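PDB 5ZB9: DNA damage response protein Rtt109, putative from Neosartorya fumigata, which probably transfers the acetyl group of acetyl-CoA to lysines of histones, histone H3 among them. Local coordinates for residues Ser12-Leu17 and Gln464-Arg469; Cys52-Leu57 and Glu77-Gly82; Asp192-Glu197 and Gly327-Val332; Ala205-Pro210 and Gly317-Val322; Leu244-Asn249 and Met334-Val339. All coordinates share one frame; numbering follows the deposited sequence.

Interaction 1: Ser12-Leu17 and Gln464-Arg469; sequences SLAKVL and QRVEGR
Ala14 and Arg469 meet through both backbone and side chain. The amide N of Arg469 donates to Ala14 O at 2.8 Å, with an N-H...O angle of 131°, and the same amide makes a weak second bond to Leu17 O. Next to it, Gly468 CA lies 3.4 Å from Ala14 O in a CA-H...O contact, so the carbonyl near the helix end is approached by two neighbouring residues. On the apolar side, Val466 CG1 packs on Ala14 CB at 3.6 Å and Leu17 CD1 lies farther off, 4.4 Å from Val466 CG1.

The Arg469 chain bends at chi3 (-93°), which turns its guanidinium back over the helix: NH2 comes to 3.6 Å from Ala14 CB and NH1 to 4.0 Å from Lys15 CG. Lys15 and Arg469 lie side by side and point the same way, and both form salt bridges with Asp11, one helical turn before Lys15. Behind the apolar layer, Leu13 and Leu17 rest on strand 22-35 and helix 111-127. The shared Asp11 carboxylate probably draws the two cationic ends together, with Lys15 NZ and Arg469 NH1 4.9 Å apart, while the amide bonds tie the C-terminal strand's exit to the N-terminal helix.

Interaction 2: Cys52-Leu57 and Glu77-Gly82; sequences CENHFL and EVLVYG
A chi1 of -172° swings Cys52 SG away from the backbone N and over the ring of Tyr81, whose own CG lies anti to the carbonyl carbon; together these torsions lay the sulfur over one face of the phenol ring. SG is 4.0 Å from the Tyr81 ring centroid and 23° off the ring normal, a sulfur-aromatic contact displaced toward the rim. On the same face of the sheet Asn54 and Leu79 run side by side, with OD1 of Asn54 3.3 Å from Leu79 CD2. Farther along, the edge of the Phe56 ring meets Glu77 CB at 4.0 Å; the ring and the Glu77 carboxylate are nearly perpendicular, and that carboxylate reaches beyond the pair to Ser92, Lys93 and Tyr424.

The other face carries Glu53, His55, Val78 and Val80. His55 CD2 touches Val80 CG2 at 3.6 Å, and its ND1 is hydrogen-bonded to His27 on strand 22-35. Four backbone bonds set the register: Glu53 and Val80 exchange two, as do His55 and Val78, the straightest being Val80 N to Glu53 O at 2.9 Å and 178°. Helix 111-127 covers the Val78 side, helix 421-432 the Phe56 side. The alternation of hydrogen-bonded and non-hydrogen-bonded pairs marks an antiparallel ladder, and because strands 50-61 and 71-82 follow one another in the chain, it is a beta hairpin, here within the central sheet of the acetyltransferase fold.

Interaction 3: Asp192-Glu197 and Gly327-Val332; sequences DDQTQE and GLVNSV
Van der Waals packing centres on Val329, whose side chain points toward the short helix and places its two methyl groups against different parts of it. CG1 approaches the backbone, 3.4 Å from Gln194 O and 3.8 Å from Glu197 C, and also meets Glu197 CB at 3.9 Å. CG2 faces the Gln194 amide, lying 3.5 Å from its OE1. The Gln194 and Val329 side chains cross at about a right angle; the bend of the Gln194 chain at chi2 (-80°) turns the amide toward CG2.

Polar contacts are weaker. Ser331 OG is 3.3 Å from Gln194 OE1, a weak and unsettled hydrogen bond, since the hydroxyl proton has another acceptor within reach. The Glu197 carboxylate has its stronger partner in Thr184, to which OE2 is hydrogen-bonded. Within the loop, a type I beta turn from Val329 to Val332 brings Ser331 round to the side of Gln194, supported by a backbone bond from Val332 N to Val329 O of 3.3 Å.

Helix 193-198 thus rests on the chain that follows strand 317-324, just before its own chain enters strand 202-208. A backbone bond between Gly327 and Ser198 extends the connection to the last residue of the helix, and Val332 O accepts from Arg133 at the start of strand 133-140.

Interaction 4: Ala205-Pro210 and Gly317-Val322; sequences AFLIVP and GFLWLV
Phe206, Ile208 and Trp320 form the apolar centre on one face of the strand pair. Phe206 CB packs 3.9 Å from Trp320 CE3, and the indole edge is met near its plane by Ile208 CG1, 4.1 Å from CZ3. With Phe206 CG anti to the carbonyl carbon (chi1 -60°), its ring leans along the sheet to Val322, where CE1 and CG2 are 4.0 Å apart. At the other end Pro210 CG meets the edge of the Phe318 ring, 3.9 Å from CE2, the two side chains crossing at about a right angle.

The opposite face carries Ala205, Leu207, Leu319 and Leu321: Leu207 CD1 and Leu319 CD1 touch at 4.0 Å, and helix 162-177 covers Leu319 and Leu321. Between the faces, Phe206 and Trp320 exchange two backbone hydrogen bonds, as do Ile208 and Phe318; Phe318 N to Ile208 O is 2.8 Å and nearly straight at 174°. Farther out, Trp320 NE1 donates to the acetyl oxygen of the acetyllysine at position 264.

Strand directions 167° apart and this ladder define an antiparallel pair inside the mixed sheet, in which strand 317-324 also pairs with strand 133-140; the indole N-H bond probably holds the acetyl end of the modified lysine beside that sheet.

Interaction 5: Leu244-Asn249 and Met334-Val339; sequences LCDNPN and MTSSRV
A loop-to-loop contact joins the exit of helix 241-244 to the chain beyond strand 317-324, with an end-on salt bridge as its main polar element. Asp246 and Arg338 approach from opposite directions, and two guanidinium nitrogens each take one carboxylate oxygen: NH1 to OD1 at 2.7 Å and NH2 to OD2 at 2.8 Å. Both oxygens use their syn lone pairs. The two planes are 31° apart, so the pairing is twisted and not flat. A chi1 of 58° turns the Asp246 carboxylate toward Arg338, and the bend of Arg338 at chi3 brings its end round to it.

Ser336 supports the pair from within the loop. Its OG sits over the centre of one guanidinium face and accepts from Arg338 N at 3.2 Å, an ST turn, while its CB is 3.4 Å from Asp246 OD2. Near the helix exit, Met334 lays CG 3.4 Å from Leu244 O, and Met334 O receives a CA-H...O contact from Asp246 CA at 3.1 Å.

Outside the two segments, Arg338 NE forms a salt bridge with Glu45, and Glu48 lies at long range from NH1. The arginine thus meets carboxylates through both its NE and its terminal nitrogens, and this gathering of acids probably stabilises its positive charge, while the two-bond, end-on grip on Asp246 restricts rotation of both groups.

Overall arrangement
Interactions 2 and 4 are the buried ones near the middle of the chain: antiparallel strand pairs of the same mixed sheet, their centres about 19 Å apart, one mixing polar and apolar side chains and the other almost wholly apolar. Interaction 1 is also largely buried but peripheral; it meets that sheet through strand 464-467 and keeps its charges at the exposed side. Interactions 3 and 5 lie toward the surface on one side of the chain's centre, and both involve the loop after strand 317-324. Interaction 3 relies on a valine with weak polar support, interaction 5 on a two-bond salt bridge. Leu244 of interaction 5 packs on Val322 of interaction 4, linking loop to sheet.

Interaction 1: Ser12-Leu17 and Gln464-Arg469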
# COMPACT_ATOMS: atom_id res chain seq x y z
N SER A 12 4.09 19.06 -1.64
CA SER A 12 4.13 18.27 -0.41
C SER A 12 5.51 17.67 -0.22
O SER A 12 6.10 17.72 0.86
CB SER A 12 3.08 17.16 -0.43
OG SER A 12 1.79 17.69 -0.64
N LEU A 13 6.02 17.12 -1.32
CA LEU A 13 7.30 16.44 -1.35
C LEU A 13 8.44 17.41 -1.09
O LEU A 13 9.43 17.06 -0.44
CB LEU A 13 7.47 15.76 -2.71
CG LEU A 13 8.66 14.83 -2.95
CD1 LEU A 13 8.67 13.72 -1.92
CD2 LEU A 13 8.57 14.26 -4.35
N ALA A 14 8.31 18.63 -1.60
CA ALA A 14 9.33 19.66 -1.44
C ALA A 14 9.51 20.04 0.02
O ALA A 14 10.62 20.31 0.48
CB ALA A 14 8.98 20.88 -2.27
N LYS A 15 8.40 20.05 0.75
CA LYS A 15 8.41 20.41 2.16
C LYS A 15 9.12 19.39 3.05
O LYS A 15 9.61 19.75 4.12
CB LYS A 15 6.98 20.60 2.66
CG LYS A 15 6.24 21.78 2.09
CD LYS A 15 4.99 22.02 2.92
CE LYS A 15 4.02 22.97 2.25
NZ LYS A 15 3.26 22.29 1.16
N VAL A 16 9.18 18.12 2.63
CA VAL A 16 9.80 17.10 3.48
C VAL A 16 11.23 16.78 3.07
O VAL A 16 12.01 16.28 3.87
CB VAL A 16 8.97 15.79 3.51
CG1 VAL A 16 7.52 16.08 3.85
CG2 VAL A 16 9.06 15.03 2.19
N LEU A 17 11.58 17.06 1.82
CA LEU A 17 12.94 16.76 1.35
C LEU A 17 13.92 17.78 1.90
O LEU A 17 13.59 18.95 2.05
CB LEU A 17 13.00 16.73 -0.19
CG LEU A 17 12.29 15.56 -0.88
CD1 LEU A 17 12.36 15.70 -2.38
CD2 LEU A 17 12.90 14.24 -0.45
N GLN A 464 7.31 17.26 -13.04
CA GLN A 464 7.83 18.52 -12.55
C GLN A 464 9.07 18.28 -11.74
O GLN A 464 9.33 17.16 -11.29
CB GLN A 464 6.80 19.28 -11.71
CG GLN A 464 6.37 18.57 -10.45
CD GLN A 464 5.21 19.28 -9.75
OE1 GLN A 464 4.05 18.94 -9.95
NE2 GLN A 464 5.53 20.28 -8.94
N ARG A 465 9.85 19.33 -11.56
CA ARG A 465 11.06 19.25 -10.78
C ARG A 465 10.79 19.79 -9.39
O ARG A 465 10.03 20.74 -9.22
CB ARG A 465 12.20 20.01 -11.47
CG ARG A 465 12.49 19.51 -12.86
CD ARG A 465 13.96 19.68 -13.18
NE ARG A 465 14.22 19.65 -14.62
CZ ARG A 465 14.28 18.54 -15.35
NH1 ARG A 465 14.09 17.36 -14.79
NH2 ARG A 465 14.53 18.62 -16.65
N VAL A 466 11.41 19.16 -8.40
CA VAL A 466 11.16 19.48 -7.00
C VAL A 466 12.46 19.77 -6.28
O VAL A 466 13.43 19.01 -6.39
CB VAL A 466 10.45 18.32 -6.28
CG1 VAL A 466 10.22 18.68 -4.83
CG2 VAL A 466 9.14 17.99 -6.98
N GLU A 467 12.50 20.88 -5.55
CA GLU A 467 13.66 21.17 -4.73
C GLU A 467 13.25 21.18 -3.27
O GLU A 467 12.29 21.85 -2.90
CB GLU A 467 14.29 22.51 -5.12
CG GLU A 467 15.72 22.68 -4.64
CD GLU A 467 16.28 24.07 -4.94
OE1 GLU A 467 17.34 24.42 -4.38
OE2 GLU A 467 15.65 24.80 -5.74
N GLY A 468 13.97 20.40 -2.46
CA GLY A 468 13.70 20.33 -1.04
C GLY A 468 13.74 21.68 -0.33
O GLY A 468 14.49 22.58 -0.71
N ARG A 469 12.93 21.79 0.72
CA ARG A 469 12.75 23.03 1.47
C ARG A 469 12.94 22.81 2.97
O ARG A 469 13.04 23.76 3.74
CB ARG A 469 11.36 23.59 1.23
CG ARG A 469 11.29 24.80 0.35
CD ARG A 469 9.85 25.27 0.25
NE ARG A 469 9.18 24.71 -0.91
CZ ARG A 469 7.86 24.62 -1.04
NH1 ARG A 469 7.08 25.05 -0.06
NH2 ARG A 469 7.33 24.10 -2.14

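Interaction 2: Cys52-Leu57 and Glu77-Gly82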
# COMPACT_ATOMS: atom_id res chain seq x y z
N CYS A 52 -11.22 0.48 -8.82
CA CYS A 52 -9.80 0.63 -8.54
C CYS A 52 -9.18 1.73 -9.38
O CYS A 52 -9.55 1.93 -10.53
CB CYS A 52 -9.05 -0.68 -8.77
SG CYS A 52 -7.32 -0.61 -8.22
N GLU A 53 -8.23 2.44 -8.77
CA GLU A 53 -7.51 3.53 -9.42
C GLU A 53 -6.02 3.26 -9.28
O GLU A 53 -5.52 3.11 -8.17
CB GLU A 53 -7.91 4.87 -8.78
CG GLU A 53 -7.15 6.11 -9.26
CD GLU A 53 -7.58 7.39 -8.52
OE1 GLU A 53 -8.51 7.31 -7.70
OE2 GLU A 53 -6.99 8.47 -8.77
N ASN A 54 -5.30 3.16 -10.40
CA ASN A 54 -3.86 2.95 -10.35
C ASN A 54 -3.08 4.24 -10.21
O ASN A 54 -3.42 5.24 -10.84
CB ASN A 54 -3.36 2.22 -11.60
CG ASN A 54 -4.01 0.87 -11.80
OD1 ASN A 54 -4.51 0.26 -10.86
ND2 ASN A 54 -4.00 0.40 -13.03
N HIS A 55 -2.03 4.21 -9.40
CA HIS A 55 -1.10 5.33 -9.28
C HIS A 55 0.33 4.85 -9.35
O HIS A 55 0.69 3.87 -8.71
CB HIS A 55 -1.30 6.08 -7.96
CG HIS A 55 -2.61 6.78 -7.85
ND1 HIS A 55 -2.78 8.08 -8.25
CD2 HIS A 55 -3.80 6.36 -7.38
CE1 HIS A 55 -4.04 8.44 -8.03
NE2 HIS A 55 -4.68 7.42 -7.50
N PHE A 56 1.15 5.55 -10.12
CA PHE A 56 2.56 5.23 -10.17
C PHE A 56 3.41 6.49 -10.12
O PHE A 56 3.19 7.44 -10.86
CB PHE A 56 2.89 4.44 -11.43
CG PHE A 56 4.35 4.10 -11.55
CD1 PHE A 56 4.91 3.12 -10.76
CD2 PHE A 56 5.15 4.78 -12.45
CE1 PHE A 56 6.25 2.82 -10.86
CE2 PHE A 56 6.48 4.48 -12.56
CZ PHE A 56 7.04 3.50 -11.76
N LEU A 57 4.39 6.50 -9.22
CA LEU A 57 5.29 7.62 -9.09
C LEU A 57 6.70 7.18 -9.41
O LEU A 57 7.24 6.29 -8.75
CB LEU A 57 5.24 8.20 -7.67
CG LEU A 57 6.33 9.23 -7.33
CD1 LEU A 57 6.16 10.51 -8.15
CD2 LEU A 57 6.33 9.55 -5.83
N GLU A 77 4.31 1.94 -7.02
CA GLU A 77 2.94 1.83 -7.50
C GLU A 77 1.99 1.65 -6.34
O GLU A 77 2.24 0.87 -5.43
CB GLU A 77 2.78 0.66 -8.48
CG GLU A 77 1.37 0.57 -9.07
CD GLU A 77 1.20 -0.57 -10.07
OE1 GLU A 77 0.85 -0.29 -11.23
OE2 GLU A 77 1.40 -1.74 -9.68
N VAL A 78 0.90 2.40 -6.37
CA VAL A 78 -0.11 2.32 -5.33
C VAL A 78 -1.49 2.15 -5.95
O VAL A 78 -1.87 2.92 -6.82
CB VAL A 78 -0.12 3.56 -4.45
CG1 VAL A 78 -1.11 3.40 -3.34
CG2 VAL A 78 1.28 3.85 -3.91
N LEU A 79 -2.24 1.15 -5.49
CA LEU A 79 -3.60 0.93 -5.97
C LEU A 79 -4.61 1.45 -4.95
O LEU A 79 -4.55 1.10 -3.77
CB LEU A 79 -3.84 -0.56 -6.23
CG LEU A 79 -2.74 -1.31 -6.99
CD1 LEU A 79 -3.08 -2.79 -7.06
CD2 LEU A 79 -2.53 -0.73 -8.38
N VAL A 80 -5.53 2.29 -5.41
CA VAL A 80 -6.59 2.79 -4.54
C VAL A 80 -7.90 2.10 -4.88
O VAL A 80 -8.41 2.24 -5.99
CB VAL A 80 -6.77 4.32 -4.66
CG1 VAL A 80 -7.79 4.82 -3.64
CG2 VAL A 80 -5.45 5.04 -4.46
N TYR A 81 -8.43 1.34 -3.92
CA TYR A 81 -9.72 0.68 -4.07
C TYR A 81 -10.80 1.47 -3.35
O TYR A 81 -10.55 2.07 -2.31
CB TYR A 81 -9.68 -0.74 -3.51
CG TYR A 81 -8.66 -1.66 -4.14
CD1 TYR A 81 -7.37 -1.76 -3.64
CD2 TYR A 81 -9.00 -2.46 -5.23
CE1 TYR A 81 -6.45 -2.61 -4.20
CE2 TYR A 81 -8.08 -3.31 -5.81
CZ TYR A 81 -6.81 -3.38 -5.29
OH TYR A 81 -5.90 -4.24 -5.87
N GLY A 82 -12.00 1.46 -3.91
CA GLY A 82 -13.14 2.09 -3.27
C GLY A 82 -14.38 1.22 -3.29
O GLY A 82 -14.74 0.67 -4.33

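Interaction 3: Asp192-Glu197 and Gly327-Val332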
# COMPACT_ATOMS: atom_id res chain seq x y z
N ASP A 192 -16.28 7.26 27.74
CA ASP A 192 -16.57 8.52 27.07
C ASP A 192 -15.47 8.86 26.06
O ASP A 192 -15.34 10.01 25.63
CB ASP A 192 -16.74 9.66 28.08
CG ASP A 192 -18.06 9.60 28.80
OD1 ASP A 192 -19.00 8.96 28.28
OD2 ASP A 192 -18.17 10.20 29.89
N ASP A 193 -14.69 7.85 25.70
CA ASP A 193 -13.71 7.96 24.63
C ASP A 193 -14.42 7.89 23.29
O ASP A 193 -13.80 8.07 22.24
CB ASP A 193 -12.65 6.86 24.74
CG ASP A 193 -11.79 7.00 25.98
OD1 ASP A 193 -11.24 8.10 26.21
OD2 ASP A 193 -11.65 6.00 26.74
N GLN A 194 -15.72 7.62 23.34
CA GLN A 194 -16.57 7.58 22.15
C GLN A 194 -16.73 8.97 21.53
O GLN A 194 -16.45 9.15 20.35
CB GLN A 194 -17.95 7.00 22.50
CG GLN A 194 -17.92 5.61 23.14
CD GLN A 194 -17.73 4.50 22.13
OE1 GLN A 194 -17.66 4.74 20.92
NE2 GLN A 194 -17.65 3.26 22.61
N THR A 195 -17.18 9.94 22.33
CA THR A 195 -17.40 11.30 21.85
C THR A 195 -16.08 12.05 21.61
O THR A 195 -16.02 12.96 20.78
CB THR A 195 -18.28 12.12 22.84
OG1 THR A 195 -17.96 11.76 24.19
CG2 THR A 195 -19.76 11.86 22.59
N GLN A 196 -15.04 11.66 22.34
CA GLN A 196 -13.71 12.23 22.15
C GLN A 196 -13.15 11.89 20.78
O GLN A 196 -12.90 12.77 19.96
CB GLN A 196 -12.74 11.73 23.23
CG GLN A 196 -12.76 12.53 24.53
CD GLN A 196 -11.54 12.25 25.40
OE1 GLN A 196 -10.74 11.37 25.10
NE2 GLN A 196 -11.40 13.01 26.48
N GLU A 197 -12.95 10.59 20.53
CA GLU A 197 -12.31 10.11 19.31
C GLU A 197 -13.17 10.29 18.06
O GLU A 197 -12.66 10.14 16.95
CB GLU A 197 -11.94 8.63 19.45
CG GLU A 197 -10.87 8.34 20.49
CD GLU A 197 -10.76 6.86 20.82
OE1 GLU A 197 -11.04 6.01 19.93
OE2 GLU A 197 -10.39 6.54 21.97
N GLY A 327 -16.51 11.40 13.13
CA GLY A 327 -17.84 10.84 13.05
C GLY A 327 -17.76 9.33 13.01
O GLY A 327 -18.73 8.65 12.69
N LEU A 328 -16.58 8.82 13.34
CA LEU A 328 -16.32 7.39 13.29
C LEU A 328 -15.23 7.04 14.30
O LEU A 328 -14.18 7.68 14.33
CB LEU A 328 -15.91 6.97 11.87
CG LEU A 328 -16.36 5.61 11.33
CD1 LEU A 328 -17.88 5.51 11.29
CD2 LEU A 328 -15.77 5.36 9.94
N VAL A 329 -15.51 6.06 15.15
CA VAL A 329 -14.51 5.56 16.10
C VAL A 329 -14.19 4.12 15.72
O VAL A 329 -14.90 3.52 14.91
CB VAL A 329 -15.00 5.62 17.55
CG1 VAL A 329 -15.17 7.07 17.99
CG2 VAL A 329 -16.30 4.85 17.71
N ASN A 330 -13.13 3.56 16.31
CA ASN A 330 -12.71 2.21 15.96
C ASN A 330 -13.61 1.11 16.54
O ASN A 330 -13.38 -0.08 16.30
CB ASN A 330 -11.25 1.97 16.38
CG ASN A 330 -11.08 1.92 17.88
OD1 ASN A 330 -11.84 2.53 18.64
ND2 ASN A 330 -10.07 1.18 18.33
N SER A 331 -14.64 1.50 17.28
CA SER A 331 -15.60 0.54 17.85
C SER A 331 -16.79 0.32 16.91
O SER A 331 -17.51 -0.67 17.03
CB SER A 331 -16.08 1.01 19.23
OG SER A 331 -17.05 2.04 19.12
N VAL A 332 -17.00 1.26 15.99
CA VAL A 332 -18.05 1.14 14.98
C VAL A 332 -17.66 0.07 13.96
O VAL A 332 -16.73 0.27 13.18
CB VAL A 332 -18.31 2.47 14.25
CG1 VAL A 332 -19.39 2.30 13.19
CG2 VAL A 332 -18.71 3.56 15.25
O HOH W 1 -12.39 9.27 14.72

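Interaction 4: Ala205-Pro210 and Gly317-Val322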
# COMPACT_ATOMS: atom_id res chain seq x y z
N ALA A 205 -2.20 1.46 13.78
CA ALA A 205 -1.47 0.61 12.83
C ALA A 205 -1.45 -0.83 13.31
O ALA A 205 -1.20 -1.09 14.50
CB ALA A 205 -0.06 1.13 12.62
N PHE A 206 -1.72 -1.76 12.40
CA PHE A 206 -1.77 -3.19 12.73
C PHE A 206 -0.73 -3.96 11.94
O PHE A 206 -0.58 -3.76 10.73
CB PHE A 206 -3.17 -3.76 12.45
CG PHE A 206 -4.27 -3.10 13.24
CD1 PHE A 206 -4.86 -1.93 12.80
CD2 PHE A 206 -4.73 -3.67 14.43
CE1 PHE A 206 -5.87 -1.33 13.52
CE2 PHE A 206 -5.75 -3.07 15.16
CZ PHE A 206 -6.33 -1.90 14.71
N LEU A 207 0.01 -4.83 12.62
CA LEU A 207 1.06 -5.59 11.98
C LEU A 207 0.99 -7.06 12.37
O LEU A 207 0.85 -7.39 13.54
CB LEU A 207 2.44 -5.03 12.35
CG LEU A 207 3.61 -5.86 11.80
CD1 LEU A 207 3.69 -5.74 10.28
CD2 LEU A 207 4.94 -5.52 12.47
N ILE A 208 1.08 -7.93 11.37
CA ILE A 208 1.18 -9.36 11.61
C ILE A 208 2.35 -9.95 10.82
O ILE A 208 2.46 -9.74 9.61
CB ILE A 208 -0.11 -10.10 11.24
CG1 ILE A 208 -1.17 -9.89 12.32
CG2 ILE A 208 0.14 -11.59 11.07
CD1 ILE A 208 -2.42 -10.72 12.09
N VAL A 209 3.22 -10.67 11.51
CA VAL A 209 4.31 -11.38 10.88
C VAL A 209 4.21 -12.84 11.26
O VAL A 209 4.73 -13.24 12.30
CB VAL A 209 5.67 -10.82 11.31
CG1 VAL A 209 6.80 -11.48 10.51
CG2 VAL A 209 5.70 -9.31 11.15
N PRO A 210 3.52 -13.64 10.44
CA PRO A 210 3.29 -15.06 10.73
C PRO A 210 4.59 -15.79 11.05
O PRO A 210 5.56 -15.65 10.29
CB PRO A 210 2.65 -15.60 9.45
CG PRO A 210 2.08 -14.40 8.77
CD PRO A 210 3.02 -13.26 9.10
N GLY A 317 5.74 -9.50 6.31
CA GLY A 317 4.90 -8.78 7.25
C GLY A 317 3.69 -8.21 6.54
O GLY A 317 3.79 -7.73 5.41
N PHE A 318 2.54 -8.27 7.20
CA PHE A 318 1.34 -7.67 6.65
C PHE A 318 0.94 -6.48 7.50
O PHE A 318 0.81 -6.58 8.72
CB PHE A 318 0.21 -8.69 6.58
CG PHE A 318 0.57 -9.91 5.79
CD1 PHE A 318 0.53 -9.89 4.41
CD2 PHE A 318 0.97 -11.07 6.42
CE1 PHE A 318 0.87 -11.01 3.67
CE2 PHE A 318 1.31 -12.20 5.69
CZ PHE A 318 1.26 -12.16 4.31
N LEU A 319 0.74 -5.34 6.84
CA LEU A 319 0.50 -4.09 7.53
C LEU A 319 -0.83 -3.45 7.13
O LEU A 319 -1.16 -3.34 5.95
CB LEU A 319 1.65 -3.14 7.26
CG LEU A 319 1.70 -1.86 8.07
CD1 LEU A 319 1.90 -2.22 9.52
CD2 LEU A 319 2.85 -1.02 7.61
N TRP A 320 -1.61 -3.04 8.13
CA TRP A 320 -2.83 -2.29 7.88
C TRP A 320 -2.84 -1.05 8.76
O TRP A 320 -2.79 -1.14 9.98
CB TRP A 320 -4.09 -3.13 8.16
CG TRP A 320 -4.06 -4.47 7.48
CD1 TRP A 320 -4.47 -4.76 6.21
CD2 TRP A 320 -3.56 -5.69 8.03
NE1 TRP A 320 -4.27 -6.09 5.95
CE2 TRP A 320 -3.72 -6.68 7.05
CE3 TRP A 320 -3.01 -6.05 9.27
CZ2 TRP A 320 -3.33 -8.01 7.25
CZ3 TRP A 320 -2.63 -7.37 9.47
CH2 TRP A 320 -2.80 -8.33 8.47
N LEU A 321 -2.85 0.12 8.12
CA LEU A 321 -3.07 1.35 8.84
C LEU A 321 -4.53 1.72 8.68
O LEU A 321 -4.98 2.01 7.57
CB LEU A 321 -2.16 2.46 8.32
CG LEU A 321 -2.48 3.86 8.85
CD1 LEU A 321 -2.24 3.94 10.36
CD2 LEU A 321 -1.68 4.91 8.10
N VAL A 322 -5.28 1.68 9.78
CA VAL A 322 -6.72 1.95 9.69
C VAL A 322 -7.06 3.33 10.26
O VAL A 322 -6.84 3.60 11.45
CB VAL A 322 -7.56 0.88 10.41
CG1 VAL A 322 -9.04 1.18 10.28
CG2 VAL A 322 -7.24 -0.50 9.86

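Interaction 5: Leu244-Asn249 and Met334-Val339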
# COMPACT_ATOMS: atom_id res chain seq x y z
N LEU A 244 -12.73 -4.01 9.26
CA LEU A 244 -12.68 -4.32 7.83
C LEU A 244 -13.87 -5.16 7.36
O LEU A 244 -14.26 -5.08 6.20
CB LEU A 244 -11.39 -5.06 7.52
CG LEU A 244 -10.20 -4.27 7.00
CD1 LEU A 244 -10.04 -2.95 7.75
CD2 LEU A 244 -8.94 -5.12 7.10
N CYS A 245 -14.42 -5.96 8.26
CA CYS A 245 -15.49 -6.89 7.91
C CYS A 245 -16.77 -6.69 8.71
O CYS A 245 -16.74 -6.60 9.93
CB CYS A 245 -15.01 -8.33 8.09
SG CYS A 245 -13.56 -8.70 7.11
N ASP A 246 -17.89 -6.63 8.00
CA ASP A 246 -19.20 -6.42 8.63
C ASP A 246 -19.69 -7.66 9.36
O ASP A 246 -20.40 -7.56 10.36
CB ASP A 246 -20.22 -6.00 7.58
CG ASP A 246 -20.37 -7.03 6.47
OD1 ASP A 246 -19.54 -7.02 5.53
OD2 ASP A 246 -21.32 -7.85 6.54
N ASN A 247 -19.31 -8.83 8.86
CA ASN A 247 -19.71 -10.09 9.46
C ASN A 247 -18.51 -10.94 9.81
O ASN A 247 -18.04 -11.74 9.01
CB ASN A 247 -20.64 -10.86 8.51
CG ASN A 247 -21.11 -12.18 9.09
OD1 ASN A 247 -20.93 -12.46 10.28
ND2 ASN A 247 -21.73 -13.00 8.25
N PRO A 248 -18.01 -10.78 11.04
CA PRO A 248 -16.85 -11.52 11.56
C PRO A 248 -17.12 -13.01 11.74
O PRO A 248 -16.22 -13.77 12.11
CB PRO A 248 -16.60 -10.86 12.92
CG PRO A 248 -17.30 -9.54 12.84
CD PRO A 248 -18.49 -9.77 11.99
N ASN A 249 -18.36 -13.41 11.48
CA ASN A 249 -18.75 -14.81 11.62
C ASN A 249 -18.90 -15.50 10.27
O ASN A 249 -19.15 -16.71 10.21
CB ASN A 249 -20.05 -14.93 12.41
CG ASN A 249 -19.83 -14.85 13.91
OD1 ASN A 249 -18.81 -14.34 14.38
ND2 ASN A 249 -20.78 -15.37 14.68
N MET A 334 -17.53 -2.29 10.69
CA MET A 334 -17.71 -2.12 9.25
C MET A 334 -19.13 -2.52 8.84
O MET A 334 -19.72 -3.44 9.42
CB MET A 334 -16.66 -2.94 8.49
CG MET A 334 -16.80 -2.95 6.96
SD MET A 334 -16.79 -1.32 6.17
CE MET A 334 -15.12 -0.76 6.45
N THR A 335 -19.69 -1.83 7.85
CA THR A 335 -21.02 -2.17 7.35
C THR A 335 -20.95 -2.71 5.92
O THR A 335 -20.04 -2.39 5.16
CB THR A 335 -21.99 -0.95 7.42
OG1 THR A 335 -21.52 0.10 6.56
CG2 THR A 335 -22.10 -0.43 8.84
N SER A 336 -21.92 -3.55 5.56
CA SER A 336 -21.96 -4.24 4.27
C SER A 336 -22.66 -3.42 3.17
O SER A 336 -23.69 -2.78 3.42
CB SER A 336 -22.65 -5.60 4.44
OG SER A 336 -22.79 -6.27 3.20
N SER A 337 -22.10 -3.45 1.96
CA SER A 337 -22.74 -2.83 0.80
C SER A 337 -23.21 -3.90 -0.19
O SER A 337 -23.60 -3.59 -1.32
CB SER A 337 -21.78 -1.84 0.11
OG SER A 337 -20.68 -2.50 -0.50
N ARG A 338 -23.17 -5.16 0.24
CA ARG A 338 -23.57 -6.29 -0.60
C ARG A 338 -25.08 -6.33 -0.84
O ARG A 338 -25.87 -5.86 -0.02
CB ARG A 338 -23.14 -7.62 0.04
CG ARG A 338 -21.64 -7.77 0.25
CD ARG A 338 -21.28 -9.15 0.78
NE ARG A 338 -21.89 -9.44 2.09
CZ ARG A 338 -21.37 -9.10 3.26
NH1 ARG A 338 -20.21 -8.45 3.33
NH2 ARG A 338 -22.01 -9.42 4.38
N VAL A 339 -25.46 -6.90 -1.98
CA VAL A 339 -26.87 -7.16 -2.28
C VAL A 339 -27.11 -8.67 -2.30
O VAL A 339 -26.22 -9.45 -2.65
CB VAL A 339 -27.29 -6.54 -3.64
CG1 VAL A 339 -28.81 -6.48 -3.75
CG2 VAL A 339 -26.69 -5.15 -3.79